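Local structure of Lys-gingipain W83 (Porphyromonas gingivalis, 3KM5) at residues Leu34-Gly39 with Ser50-Ser55; Asp73-Thr78 with Gly152-Ala157. The protein cleaves proteins after lysine as a secreted protease that may act in virulence; this chain is its K2 adhesin domain, a module of a kind haemolytic in isolation. All coordinates share one frame; numbering follows the deposited sequence. Where two conformers were deposited one is given.

In the fold
Both contacts belong to the jelly-roll sandwich of the K2 adhesin domain, and both segments of contact 1 come earlier in the chain than those of contact 2. Contact 1 (34-39 with 50-55) pairs strand 34-37 with strand 51-56, which in turn lies beside strand 168-177 in the six-stranded antiparallel sheet; Asn51 of strand 51-56 is a calcium ligand. Contact 2 (73-78 with 152-157) sets the loop from strand 66-70 of the five-stranded sheet to strand 79-86 of the six-stranded one against the residues leading into strand 155-161. The centres of contact 1 and contact 2 are about 24 Å apart, and the nearest atoms of contact 1 and contact 2 about 10 Å. Contact 1 thus joins a sheet to a calcium site, while contact 2 fastens a crossing between the sheets.

Contact 1. Residues Leu34-Gly39 with Ser50-Ser55; sequences LCLSSG and SNVVSS. With CA (calcium ion), chain D.
Leu34-Ser37 and Asn51-Ser54 form an antiparallel strand pair in the jelly roll, with Leu34-Ser54 and Leu36-Val52 as its hydrogen-bonded pairs and Cys35-Val53 and Ser37-Asn51 as the non-hydrogen-bonded ones. The tight part lies around Ser54. Its OG sits between its own backbone N and carbonyl carbon (chi1 68°), which turns the hydroxyl back to the neighbouring strand, where it donates to Leu34 O at 3.0 Å. Ser54 N also donates to Leu34 O, at 2.8 Å, and the two donors arrive from opposite faces of the carbonyl plane. The small serine suits this place because the Leu36 side chain closes over it: Leu36 CD1 is 3.4 Å from Ser54 CB, closer than usual for two carbons. Leu36 continues onto Leu44 and Leu129, and its CB meets Val52 CG2 at 4.0 Å. On the other face, Cys35 SG rests 3.7 Å from Asn51 ND2, an amide nitrogen whose hydrogen-bond acceptor is Phe9 O, while Val53 packs on Phe9 and Pro18.

Toward Gly39 the pairing gives way to a partly exposed, polar end. Ser38 N donates almost straight to Ser50 O (2.8 Å, 172° at the hydrogen), carrying the ladder one step beyond the strands, and short serine side chains replace the leucines. Ser37 OG, anti to its backbone N (chi1 175°), accepts from Gly39 N in an ST turn at the end of the strand. Asn51 links this end to metal: its backbone carbonyl is a calcium ligand along with Thr8, Glu10, Gly48, Asp172 and a water. Pairing through the NH of Val52 leaves that carbonyl pointing away from strand 34-37, with Asn51 O 2.4 Å from the calcium ion.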
ATOM      1  N   LEU A  34       2.274  -0.202   7.310  1.00  9.40           N
ATOM      2  CA  LEU A  34       1.607  -0.658   8.528  1.00  9.93           C
ATOM      3  C   LEU A  34       0.155  -0.986   8.223  1.00 10.00           C
ATOM      4  O   LEU A  34      -0.500  -0.276   7.455  1.00  9.30           O
ATOM      5  CB  LEU A  34       1.589   0.434   9.609  1.00 13.31           C
ATOM      6  CG  LEU A  34       2.903   0.873  10.264  1.00 13.45           C
ATOM      7  CD1 LEU A  34       2.580   2.023  11.204  1.00 19.01           C
ATOM      8  CD2 LEU A  34       3.546  -0.256  11.031  1.00 19.09           C
ATOM      9  N   CYS A  35      -0.378  -1.990   8.902  1.00  9.53           N
ATOM     10  CA  CYS A  35      -1.802  -2.244   8.901  1.00 10.76           C
ATOM     11  C   CYS A  35      -2.496  -1.167   9.720  1.00  8.31           C
ATOM     12  O   CYS A  35      -1.990  -0.764  10.758  1.00 10.88           O
ATOM     13  CB  CYS A  35      -2.064  -3.602   9.530  1.00  9.34           C
ATOM     14  SG  CYS A  35      -3.815  -3.995   9.884  1.00 14.02           S
ATOM     15  N   LEU A  36      -3.602  -0.650   9.191  1.00 10.07           N
ATOM     16  CA  LEU A  36      -4.484   0.278   9.909  1.00 10.03           C
ATOM     17  C   LEU A  36      -5.884  -0.311   9.984  1.00 12.04           C
ATOM     18  O   LEU A  36      -6.340  -0.946   9.021  1.00 11.93           O
ATOM     19  CB  LEU A  36      -4.604   1.607   9.195  1.00 12.55           C
ATOM     20  CG  LEU A  36      -3.308   2.346   8.884  1.00 14.34           C
ATOM     21  CD1 LEU A  36      -3.630   3.639   8.115  1.00 15.36           C
ATOM     22  CD2 LEU A  36      -2.439   2.596  10.134  1.00 14.88           C
ATOM     23  N   SER A  37      -6.564  -0.094  11.121  1.00 12.46           N
ATOM     24  CA  SER A  37      -7.962  -0.480  11.282  1.00 14.06           C
ATOM     25  C   SER A  37      -8.891   0.721  11.425  1.00 15.15           C
ATOM     26  O   SER A  37      -8.583   1.670  12.162  1.00 15.50           O
ATOM     27  CB  SER A  37      -8.131  -1.338  12.526  1.00 15.93           C
ATOM     28  OG  SER A  37      -9.513  -1.604  12.718  1.00 21.44           O
ATOM     29  N   SER A  38     -10.017   0.675  10.730  1.00 13.41           N
ATOM     30  CA  SER A  38     -11.058   1.688  10.851  1.00 15.14           C
ATOM     31  C   SER A  38     -11.661   1.746  12.258  1.00 18.10           C
ATOM     32  O   SER A  38     -12.295   2.741  12.613  1.00 21.26           O
ATOM     33  CB  SER A  38     -12.183   1.438   9.835  1.00 15.32           C
ATOM     34  OG  SER A  38     -12.765   0.161  10.089  1.00 21.00           O
ATOM     35  N   GLY A  39     -11.504   0.675  13.030  1.00 18.32           N
ATOM     36  CA  GLY A  39     -11.930   0.669  14.439  1.00 23.23           C
ATOM     37  C   GLY A  39     -10.990   1.459  15.350  1.00 27.83           C
ATOM     38  O   GLY A  39     -11.300   1.671  16.527  1.00 30.60           O
ATOM     39  N   SER A  50     -12.469  -4.113   8.050  1.00 10.79           N
ATOM     40  CA  SER A  50     -12.016  -2.949   8.810  0.50 13.55           C
ATOM     41  C   SER A  50     -10.580  -2.549   8.520  1.00 11.18           C
ATOM     42  O   SER A  50     -10.178  -1.420   8.834  1.00 11.20           O
ATOM     43  CB  SER A  50     -12.184  -3.157  10.319  0.50 16.23           C
ATOM     44  OG  SER A  50     -11.296  -4.138  10.823  0.50 18.88           O
ATOM     45  N   ASN A  51      -9.805  -3.443   7.907  1.00  9.35           N
ATOM     46  CA  ASN A  51      -8.353  -3.239   7.806  1.00 11.40           C
ATOM     47  C   ASN A  51      -7.807  -2.957   6.404  1.00 10.57           C
ATOM     48  O   ASN A  51      -8.263  -3.490   5.408  1.00  8.89           O
ATOM     49  CB  ASN A  51      -7.631  -4.470   8.355  1.00 10.31           C
ATOM     50  CG  ASN A  51      -7.776  -4.622   9.890  1.00 10.14           C
ATOM     51  OD1 ASN A  51      -8.470  -3.847  10.522  1.00 12.44           O
ATOM     52  ND2 ASN A  51      -7.110  -5.587  10.457  1.00 12.30           N
ATOM     53  N   VAL A  52      -6.789  -2.126   6.378  1.00  9.15           N
ATOM     54  CA  VAL A  52      -5.991  -1.887   5.147  1.00  9.33           C
ATOM     55  C   VAL A  52      -4.513  -1.979   5.486  1.00  7.33           C
ATOM     56  O   VAL A  52      -4.157  -2.135   6.639  1.00  8.44           O
ATOM     57  CB  VAL A  52      -6.286  -0.473   4.582  1.00  8.68           C
ATOM     58  CG1 VAL A  52      -7.815  -0.312   4.348  1.00  8.77           C
ATOM     59  CG2 VAL A  52      -5.735   0.581   5.545  1.00  8.67           C
ATOM     60  N   VAL A  53      -3.644  -1.838   4.484  1.00  7.90           N
ATOM     61  CA  VAL A  53      -2.227  -1.538   4.743  1.00  6.81           C
ATOM     62  C   VAL A  53      -1.936  -0.107   4.217  1.00  7.58           C
ATOM     63  O   VAL A  53      -2.584   0.342   3.254  1.00  8.81           O
ATOM     64  CB  VAL A  53      -1.302  -2.613   4.145  1.00  8.84           C
ATOM     65  CG1 VAL A  53      -1.219  -2.498   2.606  1.00  7.73           C
ATOM     66  CG2 VAL A  53       0.092  -2.623   4.818  1.00  9.04           C
ATOM     67  N   SER A  54      -0.973   0.585   4.827  1.00  9.45           N
ATOM     68  CA  SER A  54      -0.786   2.030   4.580  1.00  8.12           C
ATOM     69  C   SER A  54       0.687   2.347   4.553  1.00  8.79           C
ATOM     70  O   SER A  54       1.484   1.706   5.226  1.00  9.62           O
ATOM     71  CB  SER A  54      -1.425   2.831   5.723  1.00  9.97           C
ATOM     72  OG  SER A  54      -0.703   2.643   6.939  1.00 11.07           O
ATOM     73  N   SER A  55       1.017   3.384   3.787  1.00  7.90           N
ATOM     74  CA  SER A  55       2.333   4.006   3.804  1.00  8.58           C
ATOM     75  C   SER A  55       2.142   5.525   3.575  1.00  8.16           C
ATOM     76  O   SER A  55       1.337   5.952   2.769  1.00  8.28           O
ATOM     77  CB  SER A  55       3.235   3.378   2.732  1.00  7.68           C
ATOM     78  OG  SER A  55       4.519   4.027   2.708  1.00  8.76           O
TER
HETATM   79 CA    CA D2012      -9.558  -5.132   4.296  1.00  9.22          CA
HETATM   80  O   HOH W   1     -10.730  -6.616   2.881  1.00 11.33           O

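Contact 2. Residues Asp73-Thr78 with Gly152-Ala157; sequences DVTGAT and GTKYVA
Asp73 meets the Tyr155 ring through its backbone, N lying obliquely 3.6 Å from Tyr155 CE1, while the ring's own neighbour Lys154 puts CG over one face, 3.5 Å above the plane and displaced toward the rim. The ring also packs on Ile70, Thr104 and Phe109. The other flat group, the Asp73 carboxylate, gives OD1 to two donors of Thr75: the backbone N meets it nearly along its C-O axis, and the hydroxyl OG1 comes in on the syn side, 2.8 Å away and 20° out of plane. The bond from Thr75 N makes an Asx turn, which the hydroxyl reinforces; it overlaps the type II turn Val74 to Ala77, closed by Ala77 N to Val74 O, whose third position suits Gly76 with its positive phi.

Lys154 has CG anti to the backbone N (chi1 178°) and an extended chain beyond, which carries CG along Thr75 OG1 and CE to 3.5 Å from Asp73 OD2; NZ continues to Thr102 O. Lys154 and Tyr155 face Ser100 in a classic beta bulge. Val74 N donates to Lys154 O (2.8 Å, 170°), and beside this bond Val74 CG2 meets Val156 CG2 at 4.1 Å.

A water accepts from Gly76 N and donates to Ala77 O and Thr153 O. The polar links between the two segments thus run through backbone groups, while Lys154 and the valines supply the packing; Asp73 OD2 and Lys154 NZ, 4.7 Å apart, probably add only modest attraction.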
ATOM      1  N   ASP A  73       5.917 -16.124  -0.774  1.00 12.59           N
ATOM      2  CA  ASP A  73       6.151 -16.842  -2.025  1.00 11.72           C
ATOM      3  C   ASP A  73       4.812 -17.150  -2.706  1.00 12.43           C
ATOM      4  O   ASP A  73       3.946 -17.828  -2.128  1.00 14.32           O
ATOM      5  CB  ASP A  73       6.948 -18.118  -1.721  1.00 13.39           C
ATOM      6  CG  ASP A  73       7.324 -18.893  -2.949  1.00 15.15           C
ATOM      7  OD1 ASP A  73       6.628 -18.822  -3.983  1.00 16.77           O
ATOM      8  OD2 ASP A  73       8.352 -19.605  -2.887  1.00 19.71           O
ATOM      9  N   VAL A  74       4.620 -16.538  -3.870  1.00 11.15           N
ATOM     10  CA  VAL A  74       3.442 -16.716  -4.713  1.00 11.70           C
ATOM     11  C   VAL A  74       3.791 -17.322  -6.073  1.00 15.24           C
ATOM     12  O   VAL A  74       3.096 -17.074  -7.087  1.00 14.01           O
ATOM     13  CB  VAL A  74       2.593 -15.398  -4.853  1.00 12.38           C
ATOM     14  CG1 VAL A  74       1.994 -14.988  -3.514  1.00 10.87           C
ATOM     15  CG2 VAL A  74       3.404 -14.239  -5.464  1.00 10.58           C
ATOM     16  N   THR A  75       4.838 -18.156  -6.097  1.00 13.07           N
ATOM     17  CA  THR A  75       5.233 -18.805  -7.347  1.00 15.46           C
ATOM     18  C   THR A  75       4.007 -19.419  -8.005  1.00 14.55           C
ATOM     19  O   THR A  75       3.264 -20.176  -7.381  1.00 14.35           O
ATOM     20  CB  THR A  75       6.292 -19.885  -7.110  1.00 15.76           C
ATOM     21  OG1 THR A  75       7.496 -19.272  -6.618  1.00 15.85           O
ATOM     22  CG2 THR A  75       6.605 -20.618  -8.426  1.00 17.98           C
ATOM     23  N   GLY A  76       3.803 -19.103  -9.274  1.00 12.51           N
ATOM     24  CA  GLY A  76       2.584 -19.520  -9.989  1.00 12.98           C
ATOM     25  C   GLY A  76       1.592 -18.404 -10.284  1.00 15.32           C
ATOM     26  O   GLY A  76       0.722 -18.535 -11.155  1.00 15.40           O
ATOM     27  N   ALA A  77       1.752 -17.276  -9.590  1.00 12.27           N
ATOM     28  CA  ALA A  77       0.885 -16.140  -9.791  1.00 13.69           C
ATOM     29  C   ALA A  77       1.101 -15.561 -11.183  1.00 11.17           C
ATOM     30  O   ALA A  77       2.239 -15.411 -11.601  1.00 12.08           O
ATOM     31  CB  ALA A  77       1.174 -15.082  -8.721  1.00 12.91           C
ATOM     32  N   THR A  78       0.009 -15.286 -11.889  1.00 11.29           N
ATOM     33  CA  THR A  78       0.024 -14.714 -13.197  1.00 12.55           C
ATOM     34  C   THR A  78      -0.567 -13.299 -13.219  1.00 12.08           C
ATOM     35  O   THR A  78      -0.344 -12.565 -14.183  1.00 11.82           O
ATOM     36  CB  THR A  78      -0.755 -15.586 -14.167  1.00 13.87           C
ATOM     37  OG1 THR A  78      -2.060 -15.865 -13.624  1.00 14.51           O
ATOM     38  CG2 THR A  78      -0.051 -16.932 -14.381  1.00 14.99           C
ATOM     39  N   GLY A 152       7.649 -16.696 -13.898  1.00 11.97           N
ATOM     40  CA  GLY A 152       8.722 -16.836 -12.910  1.00 13.97           C
ATOM     41  C   GLY A 152       8.573 -15.963 -11.656  1.00 11.50           C
ATOM     42  O   GLY A 152       9.331 -16.104 -10.710  1.00 12.28           O
ATOM     43  N   THR A 153       7.578 -15.070 -11.630  1.00 10.98           N
ATOM     44  CA  THR A 153       7.350 -14.231 -10.449  1.00 11.88           C
ATOM     45  C   THR A 153       7.234 -15.121  -9.213  1.00  9.83           C
ATOM     46  O   THR A 153       6.428 -16.056  -9.170  1.00 11.49           O
ATOM     47  CB  THR A 153       6.085 -13.396 -10.610  1.00 12.28           C
ATOM     48  OG1 THR A 153       6.281 -12.411 -11.638  1.00 12.28           O
ATOM     49  CG2 THR A 153       5.696 -12.708  -9.279  1.00 12.97           C
ATOM     50  N   LYS A 154       8.019 -14.799  -8.185  1.00 11.42           N
ATOM     51  CA  LYS A 154       8.001 -15.488  -6.905  1.00 10.88           C
ATOM     52  C   LYS A 154       7.497 -14.586  -5.763  1.00 10.59           C
ATOM     53  O   LYS A 154       6.774 -15.024  -4.884  1.00 11.70           O
ATOM     54  CB  LYS A 154       9.410 -15.989  -6.592  1.00 13.40           C
ATOM     55  CG  LYS A 154       9.591 -16.686  -5.261  1.00 15.37           C
ATOM     56  CD  LYS A 154      10.959 -17.384  -5.242  1.00 16.91           C
ATOM     57  CE  LYS A 154      11.281 -18.057  -3.941  1.00 20.71           C
ATOM     58  NZ  LYS A 154      12.754 -18.312  -3.891  1.00 19.76           N
ATOM     59  N   TYR A 155       7.917 -13.323  -5.774  1.00 10.64           N
ATOM     60  CA  TYR A 155       7.454 -12.334  -4.802  1.00  9.34           C
ATOM     61  C   TYR A 155       6.967 -11.121  -5.536  1.00 10.20           C
ATOM     62  O   TYR A 155       7.545 -10.725  -6.547  1.00 10.26           O
ATOM     63  CB  TYR A 155       8.578 -11.928  -3.833  1.00 10.77           C
ATOM     64  CG  TYR A 155       9.220 -13.066  -3.058  1.00 10.09           C
ATOM     65  CD1 TYR A 155       8.607 -13.602  -1.925  1.00 11.65           C
ATOM     66  CD2 TYR A 155      10.435 -13.609  -3.454  1.00 12.12           C
ATOM     67  CE1 TYR A 155       9.192 -14.618  -1.205  1.00 12.01           C
ATOM     68  CE2 TYR A 155      11.024 -14.653  -2.734  1.00 13.13           C
ATOM     69  CZ  TYR A 155      10.398 -15.152  -1.622  1.00 12.78           C
ATOM     70  OH  TYR A 155      11.040 -16.178  -0.937  1.00 15.29           O
ATOM     71  N   VAL A 156       5.911 -10.528  -4.995  1.00 10.15           N
ATOM     72  CA  VAL A 156       5.348  -9.292  -5.503  1.00  8.42           C
ATOM     73  C   VAL A 156       5.540  -8.234  -4.414  1.00 10.47           C
ATOM     74  O   VAL A 156       5.242  -8.478  -3.249  1.00 10.79           O
ATOM     75  CB  VAL A 156       3.868  -9.477  -5.849  1.00  9.31           C
ATOM     76  CG1 VAL A 156       3.218  -8.109  -6.215  1.00  9.65           C
ATOM     77  CG2 VAL A 156       3.687 -10.486  -6.989  1.00 10.59           C
ATOM     78  N   ALA A 157       6.048  -7.076  -4.798  1.00  9.40           N
ATOM     79  CA  ALA A 157       6.247  -5.976  -3.874  1.00  9.36           C
ATOM     80  C   ALA A 157       5.469  -4.755  -4.320  1.00  8.18           C
ATOM     81  O   ALA A 157       5.333  -4.502  -5.518  1.00  8.69           O
ATOM     82  CB  ALA A 157       7.746  -5.602  -3.808  1.00 11.60           C
TER
HETATM   83  O   HOH W   2       4.669 -16.910 -11.029  1.00 17.81           O